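Local coordinates for GTP-binding protein (Pyrococcus horikoshii, PDB 1WXQ) that probably binds GTP and may hydrolyse nucleoside triphosphates, as an Obg-like GTPase whose precise cellular role remains unknown, at residues 136-139 against 140-144; 166-169 against 170-174; 175-179 against 180-184. All blocks are in the same frame, centred on the assembly; numbering follows the deposited sequence.

All three contacts lie in the helical region that the chain inserts between strands 104-110 and 217-222, which are parallel neighbours in the sheet of the G domain; the probable P-loop, following strand 2-7, is part of none of them. Contact 1 lies along the long helix 127-147, and its centre is about 16 Å from the centres of contacts 2 and 3. Ile142 CG2 meets Leu172 CD2 of contact 2 at 3.9 Å, and Trp141 CH2 meets Ile175 CG1 of contact 3 at 3.6 Å. Contacts 2 and 3, with centres about 8 Å apart, end one helix and begin the next; Ala169 CB packs 3.8 Å from Glu179 CA.

Contact 1 (136-139 against 140-144); sequences REID and YWIYG
Ile138 meets both Trp141 and Ile142 one turn further along helix 127-147. Its CG2 branch lies 4.1 Å from Trp141 CE3, at the benzo part of the indole. The indole gets there because Trp141 CG is anti to the backbone N (chi1 160°). The same Ile138 CG2 is 4.2 Å from Ile142 CD1, and the two isoleucines run side by side, pointing the same way. Branched aliphatic chains suit this buried face; the partly exposed indole continues it over Leu99, Arg100 and Ile175.

Backbone bonds carry the turn. Tyr140 N donates to Arg136 O at 2.9 Å, Trp141 N to Glu137 O at 3.1 Å and Tyr143 N to Asp139 O at 3.0 Å. The edge of the Tyr140 ring lies beside Arg136 O, whereas the Tyr143 ring leads away from residues 136-139 and its OH bonds to Gln200.

Arg136 and Asp139 find their polar partners elsewhere. Arg136 NE pairs with Glu132, while the Asp139 carboxylate forms a salt bridge through OD1 and a hydrogen bond through OD2. Main-chain bonds and apolar contacts thus join successive turns, and the buried acid's charge is probably balanced by Arg211 of helix 200-214, with Ser208 adding the hydrogen bond.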
loop_
_atom_site.group_PDB
_atom_site.type_symbol
_atom_site.label_atom_id
_atom_site.label_comp_id
_atom_site.label_asym_id
_atom_site.label_seq_id
_atom_site.Cartn_x
_atom_site.Cartn_y
_atom_site.Cartn_z
ATOM N N ARG A 136 15.672 -4.174 -9.253
ATOM C CA ARG A 136 16.993 -3.563 -9.393
ATOM C C ARG A 136 16.966 -2.087 -9.775
ATOM O O ARG A 136 17.825 -1.326 -9.342
ATOM C CB ARG A 136 17.803 -4.323 -10.434
ATOM C CG ARG A 136 17.894 -5.786 -10.165
ATOM C CD ARG A 136 18.350 -6.489 -11.403
ATOM N NE ARG A 136 18.691 -7.879 -11.130
ATOM C CZ ARG A 136 18.970 -8.771 -12.071
ATOM N NH1 ARG A 136 18.936 -8.418 -13.351
ATOM N NH2 ARG A 136 19.306 -10.006 -11.728
ATOM N N GLU A 137 16.006 -1.674 -10.593
ATOM C CA GLU A 137 15.944 -0.267 -10.969
ATOM C C GLU A 137 15.660 0.619 -9.754
ATOM O O GLU A 137 16.227 1.711 -9.619
ATOM C CB GLU A 137 14.880 -0.040 -12.047
ATOM C CG GLU A 137 15.198 -0.702 -13.396
ATOM C CD GLU A 137 16.492 -0.186 -14.022
ATOM O OE1 GLU A 137 16.627 1.044 -14.196
ATOM O OE2 GLU A 137 17.373 -1.012 -14.348
ATOM N N ILE A 138 14.788 0.160 -8.862
ATOM C CA ILE A 138 14.459 0.955 -7.678
ATOM C C ILE A 138 15.625 0.908 -6.704
ATOM O O ILE A 138 15.960 1.902 -6.066
ATOM C CB ILE A 138 13.163 0.432 -7.017
ATOM C CG1 ILE A 138 11.992 0.682 -7.974
ATOM C CG2 ILE A 138 12.948 1.092 -5.678
ATOM C CD1 ILE A 138 10.744 -0.141 -7.702
ATOM N N ASP A 139 16.255 -0.254 -6.623
ATOM C CA ASP A 139 17.405 -0.445 -5.759
ATOM C C ASP A 139 18.567 0.445 -6.140
ATOM O O ASP A 139 19.137 1.107 -5.284
ATOM C CB ASP A 139 17.849 -1.900 -5.794
ATOM C CG ASP A 139 17.103 -2.746 -4.793
ATOM O OD1 ASP A 139 16.023 -2.300 -4.332
ATOM O OD2 ASP A 139 17.592 -3.853 -4.467
ATOM N N TYR A 140 18.926 0.476 -7.417
ATOM C CA TYR A 140 20.046 1.307 -7.821
ATOM C C TYR A 140 19.711 2.788 -7.802
ATOM O O TYR A 140 20.582 3.625 -7.561
ATOM C CB TYR A 140 20.564 0.867 -9.189
ATOM C CG TYR A 140 21.380 -0.386 -9.045
ATOM C CD1 TYR A 140 20.779 -1.585 -8.663
ATOM C CD2 TYR A 140 22.771 -0.353 -9.167
ATOM C CE1 TYR A 140 21.540 -2.718 -8.401
ATOM C CE2 TYR A 140 23.541 -1.484 -8.902
ATOM C CZ TYR A 140 22.927 -2.657 -8.520
ATOM O OH TYR A 140 23.699 -3.771 -8.245
ATOM N N TRP A 141 18.442 3.116 -8.014
ATOM C CA TRP A 141 18.007 4.519 -7.992
ATOM C C TRP A 141 18.310 5.181 -6.610
ATOM O O TRP A 141 18.892 6.264 -6.557
ATOM C CB TRP A 141 16.535 4.569 -8.374
ATOM C CG TRP A 141 15.836 5.830 -7.956
ATOM C CD1 TRP A 141 16.194 7.114 -8.258
ATOM C CD2 TRP A 141 14.647 5.923 -7.150
ATOM N NE1 TRP A 141 15.304 8.001 -7.688
ATOM C CE2 TRP A 141 14.346 7.301 -7.006
ATOM C CE3 TRP A 141 13.807 4.975 -6.540
ATOM C CZ2 TRP A 141 13.242 7.755 -6.276
ATOM C CZ3 TRP A 141 12.701 5.431 -5.808
ATOM C CH2 TRP A 141 12.433 6.810 -5.685
ATOM N N ILE A 142 17.858 4.508 -5.535
ATOM C CA ILE A 142 18.118 4.831 -4.137
ATOM C C ILE A 142 19.616 4.812 -3.831
ATOM O O ILE A 142 20.160 5.682 -3.166
ATOM C CB ILE A 142 17.395 3.802 -3.266
ATOM C CG1 ILE A 142 15.965 3.597 -3.767
ATOM C CG2 ILE A 142 17.317 4.311 -1.814
ATOM C CD1 ILE A 142 15.039 3.053 -2.676
ATOM N N TYR A 143 20.278 3.744 -4.312
ATOM C CA TYR A 143 21.715 3.630 -4.096
ATOM C C TYR A 143 22.469 4.801 -4.729
ATOM O O TYR A 143 23.412 5.342 -4.167
ATOM C CB TYR A 143 22.182 2.310 -4.711
ATOM C CG TYR A 143 23.648 2.352 -4.963
ATOM C CD1 TYR A 143 24.537 2.198 -3.904
ATOM C CD2 TYR A 143 24.137 2.467 -6.264
ATOM C CE1 TYR A 143 25.902 2.142 -4.144
ATOM C CE2 TYR A 143 25.502 2.420 -6.504
ATOM C CZ TYR A 143 26.382 2.261 -5.450
ATOM O OH TYR A 143 27.742 2.179 -5.682
ATOM N N GLY A 144 22.126 5.207 -5.942
ATOM C CA GLY A 144 22.856 6.273 -6.581
ATOM C C GLY A 144 22.710 7.567 -5.800
ATOM O O GLY A 144 23.655 8.342 -5.712
#

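Contact 2 (166-169 against 170-174); sequences SAIA and EHLSG
Ile168 and Leu172 meet on the buried side of helix 164-171 just where it ends, a helix C-terminus within an all-helical insertion of the G domain. Ile168 CG2 touches Leu172 CD1 at 3.7 Å, the two side chains lying side by side and pointing the same way. At chi1 -67° CG1 of Ile168 sits beside the backbone N, and the CG2 methyl faces the following turn. Isoleucine suits this buried place, its CG2 methyl meeting Leu172 while the side chain as a whole packs among the surrounding helices.

Beneath these side chains, Glu170 N donates to Ser166 O at 2.8 Å and His171 N to Ala167 O at 3.0 Å. Leu172 N closes the last regular turn on Ile168 O at 2.8 Å and has a second, weak bond to Ala169 O. Leu172 is also the first residue to leave helical backbone angles (phi -112°), yet its side chain still faces the core. After the regular turns the chain winds tighter, Ser173 N bonding three residues back to Glu170 O at 3.0 Å. The small CB of Ala167 and Ala169 suits their buried places, while Glu170, with its chain extended beyond CG, carries its carboxylate on the exposed side.

Further out, Leu172 is placed against Leu146 of helix 127-147, and His171 against Ile145. Val182 of helix 179-188 touches Ile168 and Ala169, and Phe153 packs on Ala167 and Ile168.

What positions the end of the helix, besides these neighbours, is the serine hydroxyl, well suited to donate to a carbonyl near a helix terminus: Ser173 OG gives its proton to Ala169 O at 2.7 Å, approaching from above the carbonyl plane, 39° out of it.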
loop_
_atom_site.group_PDB
_atom_site.type_symbol
_atom_site.label_atom_id
_atom_site.label_comp_id
_atom_site.label_asym_id
_atom_site.label_seq_id
_atom_site.Cartn_x
_atom_site.Cartn_y
_atom_site.Cartn_z
ATOM N N SER A 166 19.522 10.870 10.919
ATOM C CA SER A 166 18.862 12.104 10.486
ATOM C C SER A 166 19.396 12.640 9.171
ATOM O O SER A 166 18.639 13.132 8.339
ATOM C CB SER A 166 18.995 13.196 11.560
ATOM O OG SER A 166 18.572 14.465 11.060
ATOM N N ALA A 167 20.706 12.550 8.986
ATOM C CA ALA A 167 21.330 13.045 7.762
ATOM C C ALA A 167 20.926 12.223 6.537
ATOM O O ALA A 167 20.640 12.777 5.475
ATOM C CB ALA A 167 22.846 13.049 7.917
ATOM N N ILE A 168 20.926 10.901 6.668
ATOM C CA ILE A 168 20.521 10.067 5.537
ATOM C C ILE A 168 19.032 10.317 5.324
ATOM O O ILE A 168 18.582 10.539 4.196
ATOM C CB ILE A 168 20.770 8.567 5.811
ATOM C CG1 ILE A 168 22.271 8.292 5.897
ATOM C CG2 ILE A 168 20.137 7.737 4.735
ATOM C CD1 ILE A 168 22.616 6.858 6.259
ATOM N N ALA A 169 18.278 10.317 6.422
ATOM C CA ALA A 169 16.838 10.552 6.363
ATOM C C ALA A 169 16.505 11.826 5.612
ATOM O O ALA A 169 15.604 11.832 4.766
ATOM C CB ALA A 169 16.256 10.609 7.760
ATOM N N GLU A 170 17.210 12.911 5.909
ATOM C CA GLU A 170 16.934 14.153 5.193
ATOM C C GLU A 170 17.296 13.970 3.739
ATOM O O GLU A 170 16.542 14.351 2.844
ATOM C CB GLU A 170 17.755 15.334 5.732
ATOM C CG GLU A 170 17.842 16.492 4.712
ATOM C CD GLU A 170 18.718 17.648 5.157
ATOM O OE1 GLU A 170 19.782 17.396 5.775
ATOM O OE2 GLU A 170 18.343 18.811 4.866
ATOM N N HIS A 171 18.467 13.390 3.510
ATOM C CA HIS A 171 18.938 13.178 2.158
ATOM C C HIS A 171 17.986 12.344 1.324
ATOM O O HIS A 171 17.900 12.549 0.121
ATOM C CB HIS A 171 20.334 12.546 2.165
ATOM C CG HIS A 171 21.054 12.667 0.860
ATOM N ND1 HIS A 171 22.276 12.079 0.627
ATOM C CD2 HIS A 171 20.710 13.285 -0.295
ATOM C CE1 HIS A 171 22.654 12.325 -0.614
ATOM N NE2 HIS A 171 21.720 13.055 -1.196
ATOM N N LEU A 172 17.266 11.411 1.938
ATOM C CA LEU A 172 16.325 10.596 1.171
ATOM C C LEU A 172 14.878 10.934 1.558
ATOM O O LEU A 172 13.941 10.219 1.193
ATOM C CB LEU A 172 16.626 9.100 1.360
ATOM C CG LEU A 172 17.849 8.543 0.609
ATOM C CD1 LEU A 172 18.465 7.437 1.434
ATOM C CD2 LEU A 172 17.457 8.038 -0.790
ATOM N N SER A 173 14.699 12.047 2.275
ATOM C CA SER A 173 13.364 12.501 2.686
ATOM C C SER A 173 12.440 12.593 1.480
ATOM O O SER A 173 11.227 12.442 1.614
ATOM C CB SER A 173 13.423 13.886 3.356
ATOM O OG SER A 173 13.736 13.792 4.732
ATOM N N GLY A 174 13.019 12.837 0.309
ATOM C CA GLY A 174 12.213 12.963 -0.892
ATOM C C GLY A 174 11.482 11.719 -1.373
ATOM O O GLY A 174 10.606 11.798 -2.242
#

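Contact 3 (175-179 against 180-184); sequences IGVNE and NDVWE
Val177 and Asn178 come in extended, and from Glu179 onward the chain turns into helix 179-188. Gly176 precedes them with a positive phi of 109°, where a CB would press on the carbonyl O of Ile175, so glycine suits the bend. Asn178 O receives Val182 N at 3.2 Å and, weakly, Asp181 N; Glu179 O receives Trp183 N at 3.1 Å.

Asn178 holds the N-cap position, but its side chain makes no capping bond. What is present is the return bond: Asp181, three residues on, turns its carboxylate back so that OD2 accepts Asn178 N at 2.8 Å, met from above the carboxylate plane. This is one half of a capping box, the half from the Asn178 side chain being absent. With Asp181 CG beside its own backbone N (chi1 -58°), the acid reaches back toward the helix start, where a negative charge would probably also be favoured by the helix dipole. Putting an alanine at Asp181 would probably leave Asn178 N without its side-chain acceptor and the incoming loop less firmly tied to the first turn. The Asn178 amide stands nearly perpendicular to the carboxylate, 82° between planes.

A hydrophobic staple spans the same turn: Val177 CG1 meets Val182 CG2 at 3.5 Å, their side chains crossing at about a right angle. Ile210 and Asn214 of helix 200-214 lie against Val177, and Val213 against Asp181.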
loop_
_atom_site.group_PDB
_atom_site.type_symbol
_atom_site.label_atom_id
_atom_site.label_comp_id
_atom_site.label_asym_id
_atom_site.label_seq_id
_atom_site.Cartn_x
_atom_site.Cartn_y
_atom_site.Cartn_z
ATOM N N ILE A 175 11.824 10.566 -0.815
ATOM C CA ILE A 175 11.183 9.334 -1.236
ATOM C C ILE A 175 10.200 8.796 -0.197
ATOM O O ILE A 175 9.444 7.866 -0.463
ATOM C CB ILE A 175 12.241 8.261 -1.589
ATOM C CG1 ILE A 175 13.105 8.759 -2.750
ATOM C CG2 ILE A 175 11.571 6.959 -2.010
ATOM C CD1 ILE A 175 14.153 9.772 -2.355
ATOM N N GLY A 176 10.202 9.398 0.986
ATOM C CA GLY A 176 9.292 8.958 2.030
ATOM C C GLY A 176 9.967 8.247 3.188
ATOM O O GLY A 176 9.296 7.631 4.011
ATOM N N VAL A 177 11.288 8.336 3.278
ATOM C CA VAL A 177 12.022 7.666 4.354
ATOM C C VAL A 177 11.998 8.419 5.723
ATOM O O VAL A 177 12.212 9.619 5.745
ATOM C CB VAL A 177 13.495 7.458 3.912
ATOM C CG1 VAL A 177 14.292 6.854 5.048
ATOM C CG2 VAL A 177 13.576 6.552 2.679
ATOM N N ASN A 178 11.725 7.714 6.835
ATOM C CA ASN A 178 11.681 8.102 8.209
ATOM C C ASN A 178 13.090 8.055 8.724
ATOM O O ASN A 178 13.885 7.200 8.355
ATOM C CB ASN A 178 10.814 7.093 8.966
ATOM C CG ASN A 178 9.551 7.770 9.433
ATOM O OD1 ASN A 178 9.506 8.405 10.484
ATOM N ND2 ASN A 178 8.494 7.623 8.617
ATOM N N GLU A 179 13.352 8.781 9.791
ATOM C CA GLU A 179 14.576 8.633 10.503
ATOM C C GLU A 179 14.486 7.285 11.212
ATOM O O GLU A 179 15.510 6.742 11.599
ATOM C CB GLU A 179 14.731 9.722 11.546
ATOM C CG GLU A 179 16.043 9.583 12.285
ATOM C CD GLU A 179 16.256 10.667 13.323
ATOM O OE1 GLU A 179 16.049 11.866 12.997
ATOM O OE2 GLU A 179 16.641 10.317 14.462
ATOM N N ASN A 180 13.276 6.753 11.410
ATOM C CA ASN A 180 13.133 5.454 12.074
ATOM C C ASN A 180 13.457 4.341 11.096
ATOM O O ASN A 180 14.032 3.328 11.482
ATOM C CB ASN A 180 11.715 5.247 12.623
ATOM C CG ASN A 180 11.466 3.813 13.077
ATOM O OD1 ASN A 180 10.593 3.117 12.544
ATOM N ND2 ASN A 180 12.236 3.363 14.062
ATOM N N ASP A 181 13.091 4.533 9.829
ATOM C CA ASP A 181 13.359 3.515 8.811
ATOM C C ASP A 181 14.872 3.387 8.671
ATOM O O ASP A 181 15.413 2.284 8.567
ATOM C CB ASP A 181 12.745 3.897 7.451
ATOM C CG ASP A 181 11.237 4.103 7.512
ATOM O OD1 ASP A 181 10.546 3.323 8.195
ATOM O OD2 ASP A 181 10.732 5.043 6.863
ATOM N N VAL A 182 15.546 4.532 8.681
ATOM C CA VAL A 182 16.994 4.573 8.564
ATOM C C VAL A 182 17.623 3.883 9.765
ATOM O O VAL A 182 18.537 3.071 9.621
ATOM C CB VAL A 182 17.516 6.024 8.511
ATOM C CG1 VAL A 182 19.016 6.028 8.505
ATOM C CG2 VAL A 182 16.969 6.740 7.279
ATOM N N TRP A 183 17.129 4.200 10.954
ATOM C CA TRP A 183 17.669 3.599 12.165
ATOM C C TRP A 183 17.629 2.066 12.120
ATOM O O TRP A 183 18.607 1.394 12.429
ATOM C CB TRP A 183 16.891 4.097 13.399
ATOM C CG TRP A 183 17.565 3.705 14.656
ATOM C CD1 TRP A 183 18.567 4.381 15.290
ATOM C CD2 TRP A 183 17.423 2.462 15.345
ATOM N NE1 TRP A 183 19.072 3.630 16.326
ATOM C CE2 TRP A 183 18.385 2.444 16.383
ATOM C CE3 TRP A 183 16.580 1.354 15.185
ATOM C CZ2 TRP A 183 18.531 1.362 17.252
ATOM C CZ3 TRP A 183 16.726 0.276 16.051
ATOM C CH2 TRP A 183 17.696 0.291 17.072
ATOM N N GLU A 184 16.484 1.520 11.742
ATOM C CA GLU A 184 16.289 0.077 11.673
ATOM C C GLU A 184 17.139 -0.594 10.621
ATOM O O GLU A 184 17.751 -1.622 10.884
ATOM C CB GLU A 184 14.827 -0.255 11.376
ATOM C CG GLU A 184 13.842 0.252 12.397
ATOM C CD GLU A 184 12.416 -0.032 11.983
ATOM O OE1 GLU A 184 12.146 0.057 10.763
ATOM O OE2 GLU A 184 11.568 -0.328 12.861
#